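Local atomic coordinates of adenylate cyclase (Hippeastrum hybrid cultivar, PDB entry 6YP4), a protein that acts mainly as a triphosphatase despite its assignment as an adenylate cyclase, and binds magnesium and a GTP analogue. Residues 5-10 against 188-193; 144-149 against 163-168. All coordinates share one frame; numbering follows the deposited sequence. Where two conformers were deposited one is given.

Contact 1 of 2, residues 5-10 against 188-193. With GCP (phosphomethylphosphonic acid guanylate ester), chain B; EDO (1,2-ethanediol), chain H.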
loop_
_atom_site.group_PDB
_atom_site.type_symbol
_atom_site.label_atom_id
_atom_site.label_comp_id
_atom_site.label_asym_id
_atom_site.label_seq_id
_atom_site.Cartn_x
_atom_site.Cartn_y
_atom_site.Cartn_z
ATOM N N ILE A 5 -2.383 1.969 -14.921
ATOM C CA ILE A 5 -3.199 1.352 -15.959
ATOM C C ILE A 5 -4.628 1.354 -15.434
ATOM O O ILE A 5 -4.850 1.117 -14.242
ATOM C CB ILE A 5 -2.708 -0.078 -16.268
ATOM C CG1 ILE A 5 -1.213 -0.071 -16.622
ATOM C CG2 ILE A 5 -3.534 -0.721 -17.358
ATOM C CD1 ILE A 5 -0.878 0.817 -17.760
ATOM N N LYS A 6 -5.608 1.660 -16.288
ATOM C CA LYS A 6 -6.996 1.744 -15.835
ATOM C C LYS A 6 -7.906 1.132 -16.892
ATOM O O LYS A 6 -8.064 1.694 -17.981
ATOM C CB LYS A 6 -7.395 3.190 -15.531
ATOM C CG LYS A 6 -6.694 3.781 -14.312
ATOM C CD LYS A 6 -7.247 5.144 -13.939
ATOM C CE LYS A 6 -6.578 5.691 -12.692
ATOM N NZ LYS A 6 -7.150 7.019 -12.327
ATOM N N LEU A 7 -8.502 -0.014 -16.567
ATOM C CA LEU A 7 -9.407 -0.736 -17.455
ATOM C C LEU A 7 -10.791 -0.800 -16.824
ATOM O O LEU A 7 -10.918 -0.961 -15.609
ATOM C CB LEU A 7 -8.904 -2.150 -17.713
ATOM C CG LEU A 7 -7.412 -2.311 -18.014
ATOM C CD1 LEU A 7 -7.042 -3.786 -17.996
ATOM C CD2 LEU A 7 -7.055 -1.692 -19.364
ATOM N N ARG A 8 -11.835 -0.686 -17.638
ATOM C CA ARG A 8 -13.200 -0.717 -17.126
ATOM C C ARG A 8 -13.844 -2.062 -17.450
ATOM O O ARG A 8 -13.725 -2.551 -18.574
ATOM C CB ARG A 8 -14.020 0.433 -17.716
ATOM C CG ARG A 8 -15.457 0.492 -17.219
ATOM C CD ARG A 8 -16.186 1.695 -17.796
ATOM N NE ARG A 8 -17.577 1.726 -17.362
ATOM C CZ ARG A 8 -18.519 2.469 -17.934
ATOM N NH1 ARG A 8 -18.225 3.254 -18.972
ATOM N NH2 ARG A 8 -19.760 2.423 -17.470
ATOM N N LEU A 9 -14.528 -2.671 -16.448
ATOM C CA LEU A 9 -15.329 -3.860 -16.722
ATOM C C LEU A 9 -16.786 -3.470 -17.007
ATOM O O LEU A 9 -17.323 -2.553 -16.369
ATOM C CB LEU A 9 -15.284 -4.834 -15.548
ATOM C CG LEU A 9 -13.890 -5.022 -14.944
ATOM C CD1 LEU A 9 -13.953 -6.008 -13.818
ATOM C CD2 LEU A 9 -12.946 -5.527 -16.005
ATOM N N PRO A 10 -17.460 -4.188 -17.916
ATOM C CA PRO A 10 -18.818 -3.767 -18.337
ATOM C C PRO A 10 -19.950 -4.085 -17.368
ATOM O O PRO A 10 -21.029 -3.492 -17.505
ATOM C CB PRO A 10 -19.038 -4.536 -19.659
ATOM C CG PRO A 10 -18.067 -5.694 -19.604
ATOM C CD PRO A 10 -16.871 -5.194 -18.824
ATOM N N TYR A 188 -13.382 -6.124 -21.316
ATOM C CA TYR A 188 -12.863 -4.910 -20.713
ATOM C C TYR A 188 -12.704 -3.867 -21.808
ATOM O O TYR A 188 -12.657 -4.193 -22.997
ATOM C CB TYR A 188 -11.526 -5.176 -20.003
ATOM C CG TYR A 188 -10.393 -5.434 -20.966
ATOM C CD1 TYR A 188 -10.144 -6.714 -21.446
ATOM C CD2 TYR A 188 -9.560 -4.402 -21.385
ATOM C CE1 TYR A 188 -9.109 -6.955 -22.346
ATOM C CE2 TYR A 188 -8.522 -4.636 -22.277
ATOM C CZ TYR A 188 -8.309 -5.912 -22.756
ATOM O OH TYR A 188 -7.274 -6.137 -23.630
ATOM N N GLU A 189 -12.639 -2.604 -21.390
ATOM C CA GLU A 189 -12.163 -1.528 -22.246
ATOM C C GLU A 189 -11.256 -0.623 -21.428
ATOM O O GLU A 189 -11.239 -0.679 -20.195
ATOM C CB GLU A 189 -13.306 -0.699 -22.851
ATOM C CG GLU A 189 -14.320 -1.493 -23.659
ATOM C CD GLU A 189 -13.758 -2.076 -24.958
ATOM O OE1 GLU A 189 -12.749 -1.546 -25.476
ATOM O OE2 GLU A 189 -14.327 -3.074 -25.461
ATOM N N TYR A 190 -10.501 0.219 -22.129
ATOM C CA TYR A 190 -9.719 1.244 -21.454
ATOM C C TYR A 190 -10.657 2.247 -20.785
ATOM O O TYR A 190 -11.659 2.658 -21.377
ATOM C CB TYR A 190 -8.798 1.956 -22.453
ATOM C CG TYR A 190 -7.806 1.066 -23.186
ATOM C CD1 TYR A 190 -6.989 0.178 -22.487
ATOM C CD2 TYR A 190 -7.656 1.139 -24.582
ATOM C CE1 TYR A 190 -6.067 -0.625 -23.146
ATOM C CE2 TYR A 190 -6.739 0.332 -25.245
ATOM C CZ TYR A 190 -5.941 -0.548 -24.508
ATOM O OH TYR A 190 -5.014 -1.367 -25.125
ATOM N N SER A 191 -10.358 2.607 -19.535
ATOM C CA SER A 191 -11.135 3.635 -18.849
ATOM C C SER A 191 -10.988 4.965 -19.572
ATOM O O SER A 191 -9.878 5.377 -19.911
ATOM C CB SER A 191 -10.664 3.787 -17.398
ATOM O OG SER A 191 -10.802 2.581 -16.665
ATOM N N GLY A 192 -12.109 5.640 -19.812
ATOM C CA GLY A 192 -12.067 6.878 -20.563
ATOM C C GLY A 192 -12.112 8.126 -19.704
ATOM O O GLY A 192 -11.971 9.240 -20.225
ATOM N N ALA A 193 -12.296 7.954 -18.390
ATOM C CA ALA A 193 -12.393 9.072 -17.457
ATOM C C ALA A 193 -12.168 8.572 -16.035
ATOM O O ALA A 193 -12.460 7.416 -15.725
ATOM C CB ALA A 193 -13.751 9.769 -17.564
HETATM P PG GCP B . -8.372 6.031 -8.898
HETATM O O1G GCP B . -8.500 5.374 -10.240
HETATM O O2G GCP B . -9.507 5.608 -7.991
HETATM O O3G GCP B . -8.373 7.530 -9.067
HETATM C C3B GCP B . -6.791 5.495 -8.157
HETATM P PB GCP B . -6.582 6.363 -6.532
HETATM O O1B GCP B . -7.036 7.793 -6.585
HETATM O O2B GCP B . -7.261 5.598 -5.423
HETATM O O3A GCP B . -4.961 6.354 -6.255
HETATM P PA GCP B . -4.398 6.740 -4.760
HETATM O O1A GCP B . -3.191 7.637 -4.969
HETATM O O2A GCP B . -5.491 7.502 -4.040
HETATM O "O5'" GCP B . -4.029 5.335 -3.900
HETATM C "C5'" GCP B . -3.990 4.098 -4.599
HETATM C "C4'" GCP B . -2.790 4.056 -5.638
HETATM O "O4'" GCP B . -1.436 4.577 -5.067
HETATM C "C3'" GCP B . -2.567 2.841 -5.967
HETATM O "O3'" GCP B . -2.344 2.748 -7.396
HETATM C "C2'" GCP B . -1.261 2.308 -5.062
HETATM O "O2'" GCP B . -0.349 1.444 -5.838
HETATM C "C1'" GCP B . -0.659 3.316 -4.560
HETATM N N9 GCP B . -0.699 3.235 -3.045
HETATM C C8 GCP B . -1.643 3.884 -2.354
HETATM N N7 GCP B . -1.459 3.652 -1.041
HETATM C C5 GCP B . -0.390 2.849 -0.919
HETATM C C6 GCP B . 0.242 2.300 0.195
HETATM O O6 GCP B . -0.169 2.528 1.284
HETATM N N1 GCP B . 1.311 1.519 0.037
HETATM C C2 GCP B . 1.782 1.258 -1.212
HETATM N N2 GCP B . 2.956 0.390 -1.262
HETATM N N3 GCP B . 1.164 1.792 -2.301
HETATM C C4 GCP B . 0.079 2.588 -2.152
HETATM C C1 EDO H . -17.464 -0.358 -21.213
HETATM O O1 EDO H . -18.428 -0.363 -20.150
HETATM C C2 EDO H . -16.127 -0.838 -20.677
HETATM O O2 EDO H . -16.220 -2.223 -20.321
#

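Contact 2 of 2, residues 144-149 against 163-168. With GCP (phosphomethylphosphonic acid guanylate ester), chain B; GCP (phosphomethylphosphonic acid guanylate ester), chain C.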
loop_
_atom_site.group_PDB
_atom_site.type_symbol
_atom_site.label_atom_id
_atom_site.label_comp_id
_atom_site.label_asym_id
_atom_site.label_seq_id
_atom_site.Cartn_x
_atom_site.Cartn_y
_atom_site.Cartn_z
ATOM N N GLU A 144 5.176 -10.587 -10.343
ATOM C CA GLU A 144 6.245 -9.611 -10.105
ATOM C C GLU A 144 5.895 -8.609 -9.013
ATOM O O GLU A 144 6.410 -7.483 -9.005
ATOM C CB GLU A 144 6.643 -8.878 -11.391
ATOM C CG GLU A 144 6.916 -9.825 -12.538
ATOM C CD GLU A 144 7.418 -9.131 -13.792
ATOM O OE1 GLU A 144 7.098 -9.622 -14.899
ATOM O OE2 GLU A 144 8.151 -8.132 -13.662
ATOM N N GLY A 145 5.051 -9.014 -8.063
ATOM C CA GLY A 145 4.655 -8.130 -6.986
ATOM C C GLY A 145 3.752 -6.988 -7.397
ATOM O O GLY A 145 3.451 -6.127 -6.562
ATOM N N LEU A 146 3.329 -6.936 -8.657
ATOM C CA LEU A 146 2.386 -5.912 -9.090
ATOM C C LEU A 146 1.119 -5.961 -8.247
ATOM O O LEU A 146 0.624 -7.039 -7.902
ATOM C CB LEU A 146 2.030 -6.117 -10.568
ATOM C CG LEU A 146 3.176 -5.979 -11.582
ATOM C CD1 LEU A 146 2.790 -6.559 -12.950
ATOM C CD2 LEU A 146 3.606 -4.513 -11.694
ATOM N N ILE A 147 0.601 -4.779 -7.917
ATOM C CA ILE A 147 -0.577 -4.613 -7.073
ATOM C C ILE A 147 -1.746 -4.258 -7.981
ATOM O O ILE A 147 -1.707 -3.230 -8.667
ATOM C CB ILE A 147 -0.360 -3.523 -6.010
ATOM C CG1 ILE A 147 0.789 -3.900 -5.051
ATOM C CG2 ILE A 147 -1.657 -3.201 -5.298
ATOM C CD1 ILE A 147 0.447 -5.058 -4.157
ATOM N N LEU A 148 -2.774 -5.101 -7.983
ATOM C CA LEU A 148 -4.010 -4.846 -8.725
ATOM C C LEU A 148 -5.106 -4.392 -7.775
ATOM O O LEU A 148 -5.269 -4.956 -6.687
ATOM C CB LEU A 148 -4.475 -6.102 -9.460
ATOM C CG LEU A 148 -3.504 -6.825 -10.399
ATOM C CD1 LEU A 148 -4.144 -8.105 -10.895
ATOM C CD2 LEU A 148 -3.047 -5.953 -11.566
ATOM N N GLU A 149 -5.867 -3.374 -8.193
ATOM C CA GLU A 149 -6.974 -2.838 -7.408
ATOM C C GLU A 149 -8.245 -2.967 -8.228
ATOM O O GLU A 149 -8.349 -2.359 -9.301
ATOM C CB GLU A 149 -6.741 -1.375 -7.032
ATOM C CG GLU A 149 -5.721 -1.165 -5.928
ATOM C CD GLU A 149 -4.936 0.109 -6.128
ATOM O OE1 GLU A 149 -4.113 0.142 -7.061
ATOM O OE2 GLU A 149 -5.153 1.081 -5.375
ATOM N N ILE A 163 -10.498 -2.157 -12.991
ATOM C CA ILE A 163 -9.272 -2.718 -12.434
ATOM C C ILE A 163 -8.108 -1.812 -12.819
ATOM O O ILE A 163 -8.056 -1.296 -13.943
ATOM C CB ILE A 163 -9.043 -4.175 -12.886
ATOM C CG1 ILE A 163 -7.820 -4.747 -12.135
ATOM C CG2 ILE A 163 -8.876 -4.266 -14.391
ATOM C CD1 ILE A 163 -7.913 -6.214 -11.818
ATOM N N GLU A 164 -7.187 -1.591 -11.871
ATOM C CA GLU A 164 -6.116 -0.620 -12.047
ATOM C C GLU A 164 -4.822 -1.165 -11.466
ATOM O O GLU A 164 -4.844 -2.012 -10.574
ATOM C CB GLU A 164 -6.452 0.716 -11.384
ATOM C CG GLU A 164 -7.800 1.251 -11.845
ATOM C CD GLU A 164 -8.247 2.458 -11.070
ATOM O OE1 GLU A 164 -7.518 2.873 -10.138
ATOM O OE2 GLU A 164 -9.334 2.981 -11.390
ATOM N N CYS A 165 -3.703 -0.648 -11.984
ATOM C CA CYS A 165 -2.366 -1.100 -11.603
ATOM C C CYS A 165 -1.375 0.052 -11.714
ATOM O O CYS A 165 -1.137 0.567 -12.811
ATOM C CB CYS A 165 -1.919 -2.270 -12.486
ATOM S SG CYS A 165 -0.328 -2.954 -11.971
ATOM N N GLU A 166 -0.777 0.438 -10.586
ATOM C CA GLU A 166 0.272 1.452 -10.570
ATOM C C GLU A 166 1.600 0.809 -10.943
ATOM O O GLU A 166 1.962 -0.242 -10.404
ATOM C CB GLU A 166 0.363 2.104 -9.184
ATOM C CG GLU A 166 0.669 3.609 -9.190
ATOM C CD GLU A 166 2.158 3.921 -9.266
ATOM O OE1 GLU A 166 2.967 3.013 -8.968
ATOM O OE2 GLU A 166 2.515 5.074 -9.616
ATOM N N THR A 167 2.330 1.438 -11.856
ATOM C CA THR A 167 3.541 0.814 -12.364
ATOM C C THR A 167 4.474 1.889 -12.902
ATOM O O THR A 167 4.050 3.001 -13.232
ATOM C CB THR A 167 3.208 -0.207 -13.451
ATOM O OG1 THR A 167 4.410 -0.785 -13.972
ATOM C CG2 THR A 167 2.426 0.472 -14.584
ATOM N N THR A 168 5.759 1.544 -12.966
ATOM C CA THR A 168 6.738 2.372 -13.648
ATOM C C THR A 168 6.955 1.927 -15.085
ATOM O O THR A 168 7.686 2.599 -15.819
ATOM C CB THR A 168 8.083 2.358 -12.903
ATOM O OG1 THR A 168 8.671 1.054 -12.993
ATOM C CG2 THR A 168 7.888 2.718 -11.457
HETATM P PG GCP B . -8.372 6.031 -8.898
HETATM O O1G GCP B . -8.500 5.374 -10.240
HETATM O O2G GCP B . -9.507 5.608 -7.991
HETATM O O3G GCP B . -8.373 7.530 -9.067
HETATM C C3B GCP B . -6.791 5.495 -8.157
HETATM P PB GCP B . -6.582 6.363 -6.532
HETATM O O1B GCP B . -7.036 7.793 -6.585
HETATM O O2B GCP B . -7.261 5.598 -5.423
HETATM O O3A GCP B . -4.961 6.354 -6.255
HETATM P PA GCP B . -4.398 6.740 -4.760
HETATM O O1A GCP B . -3.191 7.637 -4.969
HETATM O O2A GCP B . -5.491 7.502 -4.040
HETATM O "O5'" GCP B . -4.029 5.335 -3.900
HETATM C "C5'" GCP B . -3.990 4.098 -4.599
HETATM C "C4'" GCP B . -2.790 4.056 -5.638
HETATM O "O4'" GCP B . -1.436 4.577 -5.067
HETATM C "C3'" GCP B . -2.567 2.841 -5.967
HETATM O "O3'" GCP B . -2.344 2.748 -7.396
HETATM C "C2'" GCP B . -1.261 2.308 -5.062
HETATM O "O2'" GCP B . -0.349 1.444 -5.838
HETATM C "C1'" GCP B . -0.659 3.316 -4.560
HETATM N N9 GCP B . -0.699 3.235 -3.045
HETATM C C8 GCP B . -1.643 3.884 -2.354
HETATM N N7 GCP B . -1.459 3.652 -1.041
HETATM C C5 GCP B . -0.390 2.849 -0.919
HETATM C C6 GCP B . 0.242 2.300 0.195
HETATM O O6 GCP B . -0.169 2.528 1.284
HETATM N N1 GCP B . 1.311 1.519 0.037
HETATM C C2 GCP B . 1.782 1.258 -1.212
HETATM N N2 GCP B . 2.956 0.390 -1.262
HETATM N N3 GCP B . 1.164 1.792 -2.301
HETATM C C4 GCP B . 0.079 2.588 -2.152
HETATM P PG GCP C . 10.973 -6.342 5.001
HETATM O O1G GCP C . 12.305 -5.829 4.539
HETATM O O2G GCP C . 10.608 -5.740 6.341
HETATM O O3G GCP C . 11.019 -7.846 5.102
HETATM C C3B GCP C . 9.720 -5.845 3.768
HETATM P PB GCP C . 8.082 -6.542 4.284
HETATM O O1B GCP C . 8.201 -7.932 4.839
HETATM O O2B GCP C . 7.381 -5.612 5.244
HETATM O O3A GCP C . 7.202 -6.622 2.898
HETATM P PA GCP C . 5.581 -6.881 2.987
HETATM O O1A GCP C . 5.241 -7.882 1.897
HETATM O O2A GCP C . 5.286 -7.477 4.348
HETATM O "O5'" GCP C . 4.751 -5.421 2.818
HETATM C "C5'" GCP C . 5.469 -4.274 2.383
HETATM C "C4'" GCP C . 5.965 -4.435 0.883
HETATM O "O4'" GCP C . 4.878 -4.989 -0.090
HETATM C "C3'" GCP C . 6.270 -3.283 0.420
HETATM O "O3'" GCP C . 7.504 -3.365 -0.335
HETATM C "C2'" GCP C . 4.972 -2.751 -0.498
HETATM O "O2'" GCP C . 5.397 -2.047 -1.725
HETATM C "C1'" GCP C . 4.204 -3.740 -0.751
HETATM N N9 GCP C . 2.833 -3.490 -0.152
HETATM C C8 GCP C . 2.514 -3.988 1.049
HETATM N N7 GCP C . 1.253 -3.628 1.350
HETATM C C5 GCP C . 0.786 -2.897 0.325
HETATM C C6 GCP C . -0.441 -2.277 0.103
HETATM O O6 GCP C . -1.301 -2.353 0.918
HETATM N N1 GCP C . -0.652 -1.598 -1.024
HETATM C C2 GCP C . 0.334 -1.511 -1.958
HETATM N N2 GCP C . -0.010 -0.742 -3.151
HETATM N N3 GCP C . 1.535 -2.115 -1.742
HETATM C C4 GCP C . 1.758 -2.808 -0.600
HETATM O O HOH W 1 1.793 -2.403 -8.582
HETATM O O HOH W 2 -1.768 -0.589 -8.136
#

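Contact 1 of 2, residues 5-10 against 188-193
Arg8 and Glu189 form an antiparallel hydrogen-bonded pair: Arg8 N gives a nearly straight bond (168°) to Glu189 O at 2.6 Å, and Glu189 N returns one to Arg8 O at 3.0 Å. Ser191 N reaches Lys6 O at 2.9 Å. This is the first strand of the CYTH, or triphosphate tunnel, fold, paired along its C-terminal half with the two-residue strand 189-190. In the neighbouring non-hydrogen-bonded pair, the side chains of Leu7 and Tyr190 lie side by side, with Leu7 CD2 at the edge of the Tyr190 ring, 3.6 Å from CD1. The same methyl approaches the Tyr188 ring obliquely, 4.2 Å from CD2. Both tyrosine hydroxyls bond to Glu178 on helix 170-183, so the two tyrosines tie segment 188-193 to that helix, whose side chains also pack on Leu7. On the face carrying Arg8 and Glu189, the arginine runs extended, with CG anti to its N (chi1 -179°). NH1 ends at Leu205 O, while an ethanediol, probably from the crystallisation liquor, lays O1 over the centre of the guanidinium, 3.5 Å above its plane. The Lys6 side chain touches Ser191 through CB, 3.6 Å from OG. From there it stays extended and heads into the tunnel, where NZ makes a weak hydrogen bond to O1G of the GTP analogue at 3.0 Å.

Contact 2 of 2, residues 144-149 against 163-168
Glu149 and Glu164 pair through their backbones: Glu149 N donates to Glu164 O at 2.9 Å, and Glu164 N donates back to Glu149 O, bent to 143°. Towards Ile147 the strands splay, and two waters stand in for direct bonds. One joins Ile147 N to Glu166 O; the other accepts from Glu166 N, 2.8 Å away, and donates to Ile147 O and, in the conformer given, to Glu149 OE1. On the face carrying Leu148 and Cys165, the strand pairing sets Cys165 CB against Leu148 CD2 at 4.0 Å. SG, anti to its own backbone N (chi1 -175°), lies beside the same methyl and towards Ile147 O. Ile163 adds its CD1 against Leu148 CB, and helices 12-22 and 170-183 close over this layer.

The opposite face lines the tunnel of the CYTH fold, whose wall here is the hairpin of strands 147-155 and 158-166. Glu164 is the side chain to follow. Its CB sits 4.2 Å from Glu149 O, and its CG packs on Lys6 CG at 3.7 Å. With the chain extended beyond CG (chi2 172°), CD arrives in front of the terminal phosphate, 3.0 Å from O1G of the GTP analogue. The two carboxylate oxygens straddle that atom, OE1 at 2.7 Å and OE2 at 2.8 Å from O1G, and OE2 also holds a salt bridge to Lys195. With an alanine here, Lys195 would probably lose its carboxylate partner and keep the phosphate alone, and O1G would lose the group that faces it. In the conformer given, Glu149 lays its carboxylate against C3' of the ribose, while Ile147 CG2 brushes guanine N2 of the analogue bound mainly by the second subunit.

In the fold
The two contacts lie in one antiparallel sheet, centres about 14 Å apart, and meet where strands 2-9 and 158-166 run side by side: Ile5 N to Cys165 O (2.8 Å) and Leu7 O to Ile163 N (2.9 Å) are probable hydrogen bonds. Along the chain the order is 5-10, 144-149, 163-168, 188-193, so contact 1 joins segments near the two ends of the chain, and the hairpin of contact 2 falls between them. Helix 170-183, which follows strand 158-166, packs on side chains of both. Strand 2-9 also pairs with strand 76-86, probably continuing the tunnel wall, as in other CYTH proteins, and both contacts reach the same bound nucleotide analogue.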